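Local atomic coordinates of putative thioesterase (Escherichia coli, PDB entry 5UGZ), a protein that probably hydrolyses thioesters as a type II thioesterase, releasing intermediates from the NRPS/PKS assembly line that makes colibactin. Residues A[140-143]-A[144-148]; A[247-250]-A[251-255]. One frame throughout, in Å; residues are numbered along the deposited sequence.

How the interactions relate
Interaction 1 (140-148) and interaction 2 (247-255) are both local, each joining side chains a few residues apart, and they lie on opposite sides of the chain's centre, with centres about 39 Å apart and nearest atoms about 27 Å apart. Interaction 1 comes first along the chain: a loop after strand 121-125 turns into helix 144-154, whose start packs on helix 165-183 at the surface. Interaction 2 follows in helix 242-259, laid against the six-stranded parallel sheet. The fold is that of an alpha/beta-hydrolase, as expected for a thioesterase; interaction 1 belongs to the helices inserted between strands 121-125 and 198-203, interaction 2 to the sheet-bound body.

Interaction 1. Residues A[140-143]-A[144-148]; sequences HTLP and DQAFM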
loop_
_atom_site.group_PDB
_atom_site.type_symbol
_atom_site.label_atom_id
_atom_site.label_comp_id
_atom_site.label_asym_id
_atom_site.label_seq_id
_atom_site.Cartn_x
_atom_site.Cartn_y
_atom_site.Cartn_z
ATOM N N HIS A 140 6.563 2.681 17.643
ATOM C CA HIS A 140 7.263 3.850 17.152
ATOM C C HIS A 140 7.874 4.682 18.274
ATOM O O HIS A 140 8.762 5.493 17.992
ATOM C CB HIS A 140 6.315 4.692 16.279
ATOM C CG HIS A 140 5.229 5.402 17.034
ATOM N ND1 HIS A 140 3.948 4.905 17.143
ATOM C CD2 HIS A 140 5.230 6.584 17.694
ATOM C CE1 HIS A 140 3.213 5.740 17.857
ATOM N NE2 HIS A 140 3.967 6.771 18.198
ATOM N N THR A 141 7.455 4.490 19.526
ATOM C CA THR A 141 8.028 5.221 20.655
ATOM C C THR A 141 9.192 4.496 21.317
ATOM O O THR A 141 9.720 4.991 22.318
ATOM C CB THR A 141 6.960 5.536 21.719
ATOM O OG1 THR A 141 6.048 4.434 21.867
ATOM C CG2 THR A 141 6.204 6.801 21.355
ATOM N N LEU A 142 9.600 3.348 20.794
ATOM C CA LEU A 142 10.791 2.676 21.276
ATOM C C LEU A 142 12.048 3.397 20.793
ATOM O O LEU A 142 12.081 3.925 19.675
ATOM C CB LEU A 142 10.835 1.236 20.783
ATOM C CG LEU A 142 9.935 0.204 21.452
ATOM C CD1 LEU A 142 9.818 -1.012 20.558
ATOM C CD2 LEU A 142 10.495 -0.177 22.805
ATOM N N PRO A 143 13.099 3.431 21.621
ATOM C CA PRO A 143 14.411 3.872 21.135
ATOM C C PRO A 143 14.724 3.220 19.797
ATOM O O PRO A 143 14.295 2.097 19.520
ATOM C CB PRO A 143 15.368 3.394 22.229
ATOM C CG PRO A 143 14.524 3.346 23.455
ATOM C CD PRO A 143 13.131 3.036 23.041
ATOM N N ASP A 144 15.478 3.937 18.958
ATOM C CA ASP A 144 15.703 3.467 17.596
ATOM C C ASP A 144 16.264 2.052 17.585
ATOM O O ASP A 144 15.813 1.203 16.811
ATOM C CB ASP A 144 16.635 4.422 16.847
ATOM C CG ASP A 144 15.980 5.767 16.533
ATOM O OD1 ASP A 144 14.745 5.898 16.658
ATOM O OD2 ASP A 144 16.712 6.702 16.159
ATOM N N GLN A 145 17.231 1.771 18.455
ATOM C CA GLN A 145 17.855 0.454 18.459
ATOM C C GLN A 145 16.845 -0.640 18.778
ATOM O O GLN A 145 16.825 -1.694 18.129
ATOM C CB GLN A 145 18.996 0.426 19.466
ATOM C CG GLN A 145 19.621 -0.941 19.600
ATOM C CD GLN A 145 20.906 -1.044 18.835
ATOM O OE1 GLN A 145 20.912 -1.404 17.650
ATOM N NE2 GLN A 145 22.014 -0.708 19.497
ATOM N N ALA A 146 16.004 -0.412 19.791
ATOM C CA ALA A 146 14.999 -1.401 20.171
ATOM C C ALA A 146 13.897 -1.537 19.118
ATOM O O ALA A 146 13.382 -2.639 18.896
ATOM C CB ALA A 146 14.405 -1.027 21.527
ATOM N N PHE A 147 13.517 -0.430 18.474
ATOM C CA PHE A 147 12.523 -0.478 17.405
ATOM C C PHE A 147 12.984 -1.390 16.272
ATOM O O PHE A 147 12.284 -2.336 15.894
ATOM C CB PHE A 147 12.253 0.944 16.896
ATOM C CG PHE A 147 11.322 1.009 15.714
ATOM C CD1 PHE A 147 9.945 0.935 15.888
ATOM C CD2 PHE A 147 11.820 1.166 14.429
ATOM C CE1 PHE A 147 9.078 0.994 14.796
ATOM C CE2 PHE A 147 10.960 1.224 13.332
ATOM C CZ PHE A 147 9.588 1.142 13.519
ATOM N N MET A 148 14.180 -1.142 15.737
ATOM C CA MET A 148 14.643 -1.900 14.581
ATOM C C MET A 148 14.823 -3.375 14.905
ATOM O O MET A 148 14.608 -4.225 14.033
ATOM C CB MET A 148 15.943 -1.311 14.050
ATOM C CG MET A 148 15.793 0.110 13.522
ATOM S SD MET A 148 14.601 0.212 12.174
ATOM C CE MET A 148 15.375 -0.866 10.972
#
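Pro143 O takes the N-H of Phe147 at 2.8 Å, nearly in line with its own C=O (C=O...N angle 171°), and so closes the first turn of helix 144-154 with Pro143 as N-cap residue. One residue further on, Met148 N bonds to Asp144 O at 3.1 Å. Leu142, just before the cap, bends its side chain back over this turn. Its CB lies 4.1 Å from Phe147 CB, and its CD2 comes to 4.2 Å from the methyl CB of Ala146, so one leucine meets two successive residues of the helix. Phe147 holds its CG anti to the backbone N (chi1 175°), which swings the ring back along the loop toward His140. There CE1 of Phe147 stands 4.1 Å from His140 CA, an oblique approach to the ring; the backbone of His140, rather than its imidazole, makes this contact. Replacing Phe147 by an alanine would probably leave His140 and the neighbouring Tyr179 without the ring they pack on, opening a gap between loop and helix. The carboxylate of Asp144 stays near the loop's end, and its OD1 forms a salt bridge with Lys176, which also donates to Leu142 O; one lysine thus ties both sides of the cap to the same helix. Helix 165-183 is that partner: Tyr179 meets the Phe147 ring edge-to-face, Glu183 accepts from His140 N, and Met148 packs on Met168 and Thr172, so loop and helix start are fastened together onto one neighbouring helix.

Interaction 2. Residues A[247-250]-A[251-255]; sequences GYVN and QTIES
Gln251 opens the second half of this helical run with its N-H on Gly247 O at 3.2 Å, a somewhat bent bond (N-H...O 150°). Its side chain lies beside that of Tyr248, pointing the same way, with the amide turned 44° from the ring. OE1 of Gln251 reaches the ring edge, near its plane, 3.4 Å from Tyr248 CD1, while its hydrogen bond comes from Arg226 on strand 225-230. Thr252 grips the carbonyl of Tyr248 twice: its N binds Tyr248 O at 2.9 Å, and its OG1 donates to Tyr248 O at 2.8 Å from the opposite face of the carbonyl plane. With OG1 beside the backbone N (chi1 -58°), the hydroxyl folds back onto the preceding turn. Ile253 N bonds to Val249 O, and the side chains of the two run alongside each other, Ile253 CD1 4.1 Å from Val249 CG1. Glu254 N closes on Asn250 O at 2.8 Å; the amide of Asn250 itself is held at both ends by the backbone of Val45 and Ser47. Ser255 likewise turns its hydroxyl to the carbonyl four residues back, OG reaching Gln251 O at 2.6 Å, but nearly in line with the C=O, beside the bond from Ser255 N. Val249 and Thr252 rest on Phe123 of strand 121-125, and Ile253 on Ile50 of strand 50-54. The chemistry is thus divided: apolar branches face the sheet, the Thr252 hydroxyl, in a buried residue, is satisfied within its own helix, and the amides of Asn250 and Gln251 tie the helix to a loop and to an edge strand.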
loop_
_atom_site.group_PDB
_atom_site.type_symbol
_atom_site.label_atom_id
_atom_site.label_comp_id
_atom_site.label_asym_id
_atom_site.label_seq_id
_atom_site.Cartn_x
_atom_site.Cartn_y
_atom_site.Cartn_z
ATOM N N GLY A 247 0.649 -10.637 -12.206
ATOM C CA GLY A 247 -0.186 -11.527 -13.002
ATOM C C GLY A 247 -1.655 -11.386 -12.653
ATOM O O GLY A 247 -2.520 -11.401 -13.535
ATOM N N TYR A 248 -1.951 -11.215 -11.359
ATOM C CA TYR A 248 -3.310 -11.024 -10.858
ATOM C C TYR A 248 -3.844 -9.622 -11.132
ATOM O O TYR A 248 -5.020 -9.460 -11.478
ATOM C CB TYR A 248 -3.341 -11.316 -9.360
ATOM C CG TYR A 248 -3.243 -12.782 -9.087
ATOM C CD1 TYR A 248 -4.267 -13.629 -9.498
ATOM C CD2 TYR A 248 -2.141 -13.337 -8.458
ATOM C CE1 TYR A 248 -4.211 -14.985 -9.280
ATOM C CE2 TYR A 248 -2.075 -14.712 -8.232
ATOM C CZ TYR A 248 -3.127 -15.529 -8.654
ATOM O OH TYR A 248 -3.128 -16.896 -8.465
ATOM N N VAL A 249 -3.017 -8.594 -10.942
ATOM C CA VAL A 249 -3.415 -7.244 -11.339
ATOM C C VAL A 249 -3.806 -7.232 -12.805
ATOM O O VAL A 249 -4.817 -6.626 -13.188
ATOM C CB VAL A 249 -2.287 -6.228 -11.045
ATOM C CG1 VAL A 249 -2.568 -4.906 -11.714
ATOM C CG2 VAL A 249 -2.134 -6.014 -9.552
ATOM N N ASN A 250 -3.012 -7.908 -13.648
ATOM C CA ASN A 250 -3.285 -7.953 -15.085
ATOM C C ASN A 250 -4.640 -8.592 -15.369
ATOM O O ASN A 250 -5.426 -8.070 -16.162
ATOM C CB ASN A 250 -2.175 -8.718 -15.815
ATOM C CG ASN A 250 -0.872 -7.918 -15.941
ATOM O OD1 ASN A 250 -0.842 -6.698 -15.758
ATOM N ND2 ASN A 250 0.211 -8.616 -16.272
ATOM N N GLN A 251 -4.924 -9.724 -14.717
ATOM C CA GLN A 251 -6.159 -10.479 -14.926
ATOM C C GLN A 251 -7.376 -9.764 -14.359
ATOM O O GLN A 251 -8.487 -9.919 -14.881
ATOM C CB GLN A 251 -6.028 -11.850 -14.278
ATOM C CG GLN A 251 -7.350 -12.485 -13.945
ATOM C CD GLN A 251 -7.210 -13.574 -12.923
ATOM O OE1 GLN A 251 -6.783 -13.340 -11.799
ATOM N NE2 GLN A 251 -7.560 -14.780 -13.311
ATOM N N THR A 252 -7.193 -8.999 -13.283
ATOM C CA THR A 252 -8.270 -8.171 -12.747
ATOM C C THR A 252 -8.680 -7.087 -13.735
ATOM O O THR A 252 -9.875 -6.864 -13.978
ATOM C CB THR A 252 -7.818 -7.544 -11.437
ATOM O OG1 THR A 252 -7.458 -8.591 -10.534
ATOM C CG2 THR A 252 -8.938 -6.688 -10.835
ATOM N N ILE A 253 -7.689 -6.406 -14.313
ATOM C CA ILE A 253 -7.942 -5.322 -15.254
ATOM C C ILE A 253 -8.440 -5.866 -16.589
ATOM O O ILE A 253 -9.380 -5.326 -17.185
ATOM C CB ILE A 253 -6.664 -4.480 -15.414
ATOM C CG1 ILE A 253 -6.390 -3.725 -14.107
ATOM C CG2 ILE A 253 -6.785 -3.522 -16.608
ATOM C CD1 ILE A 253 -5.173 -2.856 -14.140
ATOM N N GLU A 254 -7.817 -6.939 -17.082
ATOM C CA GLU A 254 -8.292 -7.563 -18.312
ATOM C C GLU A 254 -9.738 -8.027 -18.160
ATOM O O GLU A 254 -10.535 -7.913 -19.093
ATOM C CB GLU A 254 -7.346 -8.713 -18.687
ATOM C CG GLU A 254 -7.936 -9.838 -19.514
ATOM C CD GLU A 254 -8.020 -9.505 -20.992
ATOM O OE1 GLU A 254 -8.040 -8.296 -21.313
ATOM O OE2 GLU A 254 -8.072 -10.447 -21.826
ATOM N N SER A 255 -10.100 -8.512 -16.975
ATOM C CA SER A 255 -11.458 -9.001 -16.755
ATOM C C SER A 255 -12.475 -7.867 -16.709
ATOM O O SER A 255 -13.642 -8.079 -17.059
ATOM C CB SER A 255 -11.515 -9.822 -15.467
ATOM O OG SER A 255 -10.732 -10.993 -15.582
#